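Local coordinates for protein glycosyl hydrolase (Streptomyces cattleya, PDB 7LR8) that probably hydrolyses the Manβ1-4GlcNAc disaccharide left from N-glycan cores, as a family GH5 glycosidase of subfamily 18, at residues R116-D121 against D164-T169; D123-Q128 against G174-R179. The protein carries 1 engineered substitution. All coordinates share one frame; numbering follows the deposited sequence.

Interaction 1 (R116-D121 against D164-T169). With AE3 (2-(2-ethoxyethoxy)ethanol), chain F.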
loop_
_atom_site.group_PDB
_atom_site.type_symbol
_atom_site.label_atom_id
_atom_site.label_comp_id
_atom_site.label_asym_id
_atom_site.label_seq_id
_atom_site.Cartn_x
_atom_site.Cartn_y
_atom_site.Cartn_z
ATOM N N ARG B 116 12.806 -0.418 2.815
ATOM C CA ARG B 116 13.615 -0.749 3.981
ATOM C C ARG B 116 13.203 -2.137 4.436
ATOM O O ARG B 116 12.015 -2.383 4.650
ATOM C CB ARG B 116 13.428 0.274 5.109
ATOM C CG ARG B 116 14.053 1.625 4.815
ATOM C CD ARG B 116 13.776 2.620 5.920
ATOM N NE ARG B 116 12.403 3.109 5.918
ATOM C CZ ARG B 116 11.947 4.043 6.751
ATOM N NH1 ARG B 116 12.766 4.589 7.667
ATOM N NH2 ARG B 116 10.687 4.446 6.664
ATOM N N ASN B 117 14.186 -3.029 4.556
ATOM C CA ASN B 117 13.934 -4.452 4.797
ATOM C C ASN B 117 13.060 -4.656 6.037
ATOM O O ASN B 117 13.363 -4.131 7.114
ATOM C CB ASN B 117 15.294 -5.158 4.937
ATOM C CG ASN B 117 15.192 -6.673 5.007
ATOM O OD1 ASN B 117 14.517 -7.205 5.868
ATOM N ND2 ASN B 117 15.904 -7.374 4.116
ATOM N N LEU B 118 11.970 -5.434 5.869
ATOM C CA LEU B 118 10.977 -5.622 6.928
ATOM C C LEU B 118 11.568 -6.299 8.146
ATOM O O LEU B 118 11.041 -6.149 9.257
ATOM C CB LEU B 118 9.795 -6.471 6.426
ATOM C CG LEU B 118 8.877 -5.823 5.404
ATOM C CD1 LEU B 118 7.739 -6.815 5.086
ATOM C CD2 LEU B 118 8.344 -4.490 5.925
ATOM N N PHE B 119 12.645 -7.060 7.961
ATOM C CA PHE B 119 13.201 -7.863 9.035
ATOM C C PHE B 119 14.477 -7.296 9.642
ATOM O O PHE B 119 14.825 -7.691 10.760
ATOM C CB PHE B 119 13.486 -9.272 8.532
ATOM C CG PHE B 119 12.295 -9.939 7.910
ATOM C CD1 PHE B 119 11.271 -10.416 8.704
ATOM C CD2 PHE B 119 12.190 -10.063 6.528
ATOM C CE1 PHE B 119 10.163 -11.028 8.139
ATOM C CE2 PHE B 119 11.084 -10.688 5.948
ATOM C CZ PHE B 119 10.071 -11.161 6.762
ATOM N N THR B 120 15.179 -6.390 8.953
ATOM C CA THR B 120 16.478 -5.899 9.417
ATOM C C THR B 120 16.610 -4.384 9.522
ATOM O O THR B 120 17.567 -3.919 10.166
ATOM C CB THR B 120 17.618 -6.398 8.509
ATOM O OG1 THR B 120 17.496 -5.809 7.203
ATOM C CG2 THR B 120 17.608 -7.931 8.409
ATOM N N ASP B 121 15.742 -3.593 8.892
ATOM C CA ASP B 121 15.949 -2.148 8.939
ATOM C C ASP B 121 15.709 -1.635 10.352
ATOM O O ASP B 121 14.638 -1.866 10.908
ATOM C CB ASP B 121 15.029 -1.405 7.984
ATOM C CG ASP B 121 15.263 0.090 8.038
ATOM O OD1 ASP B 121 16.177 0.566 7.315
ATOM O OD2 ASP B 121 14.581 0.786 8.833
ATOM N N ASP B 164 9.454 -10.213 -4.890
ATOM C CA ASP B 164 10.321 -9.099 -4.523
ATOM C C ASP B 164 10.636 -9.197 -3.036
ATOM O O ASP B 164 10.233 -8.324 -2.254
ATOM C CB ASP B 164 9.639 -7.773 -4.874
ATOM C CG ASP B 164 10.547 -6.557 -4.664
ATOM O OD1 ASP B 164 11.783 -6.700 -4.526
ATOM O OD2 ASP B 164 9.990 -5.446 -4.644
ATOM N N PRO B 165 11.344 -10.237 -2.609
ATOM C CA PRO B 165 11.460 -10.512 -1.178
ATOM C C PRO B 165 12.456 -9.597 -0.481
ATOM O O PRO B 165 13.358 -9.014 -1.093
ATOM C CB PRO B 165 11.937 -11.962 -1.138
ATOM C CG PRO B 165 12.733 -12.106 -2.403
ATOM C CD PRO B 165 12.016 -11.262 -3.422
ATOM N N ASP B 166 12.242 -9.477 0.830
ATOM C CA ASP B 166 13.200 -8.877 1.764
ATOM C C ASP B 166 14.007 -10.032 2.335
ATOM O O ASP B 166 13.564 -10.716 3.266
ATOM C CB ASP B 166 12.499 -8.109 2.879
ATOM C CG ASP B 166 11.986 -6.767 2.435
ATOM O OD1 ASP B 166 12.485 -6.254 1.415
ATOM O OD2 ASP B 166 11.084 -6.232 3.107
ATOM N N ARG B 167 15.193 -10.250 1.785
ATOM C CA ARG B 167 15.960 -11.435 2.128
ATOM C C ARG B 167 16.575 -11.310 3.516
ATOM O O ARG B 167 16.984 -10.224 3.942
ATOM C CB ARG B 167 17.034 -11.690 1.073
ATOM C CG ARG B 167 16.417 -12.123 -0.251
ATOM C CD ARG B 167 17.416 -12.717 -1.224
ATOM N NE ARG B 167 16.765 -13.024 -2.495
ATOM C CZ ARG B 167 16.478 -12.114 -3.422
ATOM N NH1 ARG B 167 16.792 -10.840 -3.227
ATOM N NH2 ARG B 167 15.879 -12.477 -4.550
ATOM N N VAL B 168 16.630 -12.432 4.229
ATOM C CA VAL B 168 17.203 -12.479 5.568
ATOM C C VAL B 168 17.836 -13.843 5.773
ATOM O O VAL B 168 17.401 -14.841 5.194
ATOM C CB VAL B 168 16.142 -12.224 6.662
ATOM C CG1 VAL B 168 15.930 -10.752 6.830
ATOM C CG2 VAL B 168 14.832 -12.956 6.316
ATOM N N THR B 169 18.854 -13.883 6.620
ATOM C CA THR B 169 19.425 -15.153 7.029
ATOM C C THR B 169 18.537 -15.761 8.105
ATOM O O THR B 169 17.722 -15.062 8.709
ATOM C CB THR B 169 20.841 -14.966 7.572
ATOM O OG1 THR B 169 20.791 -14.292 8.839
ATOM C CG2 THR B 169 21.686 -14.157 6.596
HETATM C C1 AE3 F . 19.804 -3.337 18.223
HETATM C C2 AE3 F . 20.347 -3.004 16.836
HETATM O O2 AE3 F . 19.396 -2.272 16.118
HETATM C C3 AE3 F . 19.281 -2.676 14.785
HETATM C C4 AE3 F . 17.922 -3.343 14.584
HETATM O O3 AE3 F . 18.002 -4.281 13.548
HETATM C C5 AE3 F . 16.781 -4.889 13.231
HETATM C C6 AE3 F . 16.706 -6.276 13.868
HETATM O O4 AE3 F . 16.168 -6.177 15.158
HETATM O O HOH W 1 10.639 -3.644 2.509
#
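N117 and D166 bring the two loops closest, their CA atoms 5.4 Å apart, and from there the chains run in the same general sense while diverging, so that the CA atoms of F119 and V168 are separated by 7.0 Å. The backbone N of L118 donates to D166 OD2 over 3.0 Å, arriving from above the carboxylate plane. A water bridges D166 OD2 and the carbonyl oxygen of R116, while OD1 of D166 is held in a salt bridge by R115. The N117 amide stacks on this carboxylate, the two planes 28° apart. With CG swung anti to the backbone N (chi1 -172°), ND2 reaches R167 O at 3.1 Å, and OD1 turns back to accept from F119 N at 2.8 Å, forming an Asx turn. The loops belong to consecutive βα connections of the (β/α)8 barrel, after strands 90-94 and 145-152, the first also carrying the small hairpin 99-100/103-104; each leads into the next barrel helix through an N-cap residue, D121 or T169. Beyond the polar part, in one of the two conformers modelled for V168, CG1 packs against F119 CB (3.3 Å) and T120 CG2 (3.6 Å). D166 O lies at the edge of the F119 ring, buried without a hydrogen-bond partner.

Interaction 2 (D123-Q128 against G174-R179). With AE3 (2-(2-ethoxyethoxy)ethanol), chain F.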
loop_
_atom_site.group_PDB
_atom_site.type_symbol
_atom_site.label_atom_id
_atom_site.label_comp_id
_atom_site.label_asym_id
_atom_site.label_seq_id
_atom_site.Cartn_x
_atom_site.Cartn_y
_atom_site.Cartn_z
ATOM N N ASP B 123 14.841 1.201 11.691
ATOM C CA ASP B 123 13.685 2.054 11.942
ATOM C C ASP B 123 12.370 1.328 11.659
ATOM O O ASP B 123 11.405 1.495 12.413
ATOM C CB ASP B 123 13.797 3.343 11.126
ATOM C CG ASP B 123 14.960 4.220 11.595
ATOM O OD1 ASP B 123 15.181 4.292 12.825
ATOM O OD2 ASP B 123 15.652 4.819 10.740
ATOM N N VAL B 124 12.316 0.497 10.615
ATOM C CA VAL B 124 11.100 -0.277 10.360
ATOM C C VAL B 124 10.848 -1.252 11.498
ATOM O O VAL B 124 9.709 -1.413 11.954
ATOM C CB VAL B 124 11.197 -1.014 9.017
ATOM C CG1 VAL B 124 10.016 -2.043 8.879
ATOM C CG2 VAL B 124 11.196 -0.009 7.879
ATOM N N VAL B 125 11.908 -1.904 11.975
ATOM C CA VAL B 125 11.775 -2.899 13.033
ATOM C C VAL B 125 11.363 -2.237 14.337
ATOM O O VAL B 125 10.531 -2.763 15.078
ATOM C CB VAL B 125 13.079 -3.703 13.178
ATOM C CG1 VAL B 125 13.059 -4.544 14.459
ATOM C CG2 VAL B 125 13.259 -4.607 11.979
ATOM N N SER B 126 11.910 -1.057 14.632
ATOM C CA SER B 126 11.456 -0.352 15.821
ATOM C C SER B 126 9.994 0.047 15.666
ATOM O O SER B 126 9.220 0.005 16.632
ATOM C CB SER B 126 12.356 0.867 16.071
ATOM O OG SER B 126 11.656 1.919 16.716
ATOM N N GLY B 127 9.601 0.428 14.451
ATOM C CA GLY B 127 8.206 0.758 14.208
ATOM C C GLY B 127 7.277 -0.429 14.388
ATOM O O GLY B 127 6.180 -0.285 14.936
ATOM N N GLN B 128 7.700 -1.608 13.921
ATOM C CA GLN B 128 6.886 -2.821 14.072
ATOM C C GLN B 128 6.739 -3.199 15.536
ATOM O O GLN B 128 5.645 -3.584 15.976
ATOM C CB GLN B 128 7.508 -3.993 13.323
ATOM C CG GLN B 128 7.582 -3.846 11.819
ATOM C CD GLN B 128 8.579 -4.817 11.252
ATOM O OE1 GLN B 128 9.524 -5.210 11.941
ATOM N NE2 GLN B 128 8.376 -5.230 10.004
ATOM N N GLY B 174 15.371 -15.302 13.251
ATOM C CA GLY B 174 15.162 -15.636 14.651
ATOM C C GLY B 174 15.304 -14.432 15.563
ATOM O O GLY B 174 14.523 -14.257 16.504
ATOM N N ASP B 175 16.304 -13.588 15.300
ATOM C CA ASP B 175 16.482 -12.374 16.092
ATOM C C ASP B 175 15.282 -11.443 15.954
ATOM O O ASP B 175 14.823 -10.860 16.945
ATOM C CB ASP B 175 17.769 -11.656 15.680
ATOM C CG ASP B 175 19.027 -12.346 16.197
ATOM O OD1 ASP B 175 18.940 -13.118 17.167
ATOM O OD2 ASP B 175 20.116 -12.096 15.635
ATOM N N TRP B 176 14.761 -11.292 14.731
ATOM C CA TRP B 176 13.590 -10.451 14.502
ATOM C C TRP B 176 12.378 -10.986 15.253
ATOM O O TRP B 176 11.660 -10.230 15.920
ATOM C CB TRP B 176 13.294 -10.370 13.001
ATOM C CG TRP B 176 12.134 -9.505 12.655
ATOM C CD1 TRP B 176 12.126 -8.135 12.555
ATOM C CD2 TRP B 176 10.808 -9.938 12.359
ATOM N NE1 TRP B 176 10.868 -7.699 12.205
ATOM C CE2 TRP B 176 10.042 -8.786 12.072
ATOM C CE3 TRP B 176 10.191 -11.196 12.295
ATOM C CZ2 TRP B 176 8.685 -8.848 11.753
ATOM C CZ3 TRP B 176 8.835 -11.263 11.955
ATOM C CH2 TRP B 176 8.101 -10.100 11.685
ATOM N N LEU B 177 12.129 -12.295 15.139
ATOM C CA LEU B 177 11.005 -12.902 15.840
ATOM C C LEU B 177 11.087 -12.636 17.338
ATOM O O LEU B 177 10.088 -12.273 17.970
ATOM C CB LEU B 177 10.982 -14.404 15.574
ATOM C CG LEU B 177 10.508 -14.889 14.204
ATOM C CD1 LEU B 177 10.686 -16.410 14.146
ATOM C CD2 LEU B 177 9.064 -14.500 13.987
ATOM N N ARG B 178 12.269 -12.831 17.932
ATOM C CA ARG B 178 12.405 -12.621 19.372
ATOM C C ARG B 178 12.129 -11.171 19.744
ATOM O O ARG B 178 11.513 -10.892 20.782
ATOM C CB ARG B 178 13.798 -13.038 19.843
ATOM C CG ARG B 178 13.876 -14.520 20.175
ATOM C CD ARG B 178 15.269 -14.933 20.606
ATOM N NE ARG B 178 16.162 -15.047 19.459
ATOM C CZ ARG B 178 16.420 -16.186 18.825
ATOM N NH1 ARG B 178 17.244 -16.192 17.787
ATOM N NH2 ARG B 178 15.862 -17.314 19.234
ATOM N N ARG B 179 12.574 -10.233 18.905
ATOM C CA ARG B 179 12.308 -8.824 19.172
ATOM C C ARG B 179 10.819 -8.518 19.069
ATOM O O ARG B 179 10.273 -7.791 19.908
ATOM C CB ARG B 179 13.103 -7.955 18.207
ATOM C CG ARG B 179 12.902 -6.480 18.425
ATOM C CD ARG B 179 14.098 -5.710 17.943
ATOM N NE ARG B 179 13.909 -4.291 18.188
ATOM C CZ ARG B 179 14.559 -3.333 17.538
ATOM N NH1 ARG B 179 15.450 -3.654 16.607
ATOM N NH2 ARG B 179 14.313 -2.062 17.826
HETATM C C1 AE3 F . 19.804 -3.337 18.223
HETATM C C2 AE3 F . 20.347 -3.004 16.836
HETATM O O2 AE3 F . 19.396 -2.272 16.118
HETATM C C3 AE3 F . 19.281 -2.676 14.785
HETATM C C4 AE3 F . 17.922 -3.343 14.584
HETATM O O3 AE3 F . 18.002 -4.281 13.548
HETATM C C5 AE3 F . 16.781 -4.889 13.231
HETATM C C6 AE3 F . 16.706 -6.276 13.868
HETATM O O4 AE3 F . 16.168 -6.177 15.158
#
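R179 reaches across from helix 170-187 to lie over V125 and S126 of helix 122-139. Its CB already points toward the facing helix, and CG continues outward, anti to the backbone N (chi1 -179°); the chain then stays extended as far as NE. CD is the first atom to meet something, with the terminal oxygen O4 of the bound 2-(2-ethoxyethoxy)ethanol 3.5 Å away and V125 CG1 a little farther. NE and CZ follow over the same methyl, which sits against one face of the guanidinium, offset toward its rim. At the tip the two nitrogens part company. NH1 lies 3.3 Å from V125 CG1 and donates to the ligand's O4 in a 3.0 Å bond with an N-H...O angle of 154°, made at the edge of the guanidinium. NH2 passes on to S126, where CB is 3.9 Å away.

These are successive outer helices of the (β/α)8 barrel, on either side of strand 145-152 in chain order. Their segments run at 35° with the axes 11.0 Å apart, a spacing bridged by long side chains. Deeper in the interface W176 leaves its helix with its ring edge directed at the neighbour. V125 CG2 packs at that edge, 3.7 Å from W176 CD1, so the valine divides its two methyls between the indole and the guanidinium. Next along the edge, NE1 donates to Q128 OE1 over 2.8 Å, nearly in the ring plane, which satisfies a buried indole N-H. The other end of the same amide, NE2, is bound to L118 O, so both heteroatoms hold the Q128 amide in its orientation. M180, one residue past the segment, touches both V125 and Q128.

Overall arrangement
Interactions 1 and 2 lie side by side, their centres 11 Å apart, because each pairs part of the connection or helix after barrel strand 90-94 with its counterpart after strand 145-152. The loop of residues 116-121 sits against the helix pair: the polar tie between the two contacts is Q128 NE2 to L118 O (2.9 Å), the F119 and W176 rings meet edge-to-face, and R116 CB packs on V124 CG2 at 3.6 Å. One 2-(2-ethoxyethoxy)ethanol molecule touches both contacts, with its C5 3.3 Å from T120 O. The glycan site is nearby: the side chain of L118 is about 9 Å from that of H99, which binds N-acetylglucosamine, and those of F119 and W176 are about 10 Å from that of the engineered A153.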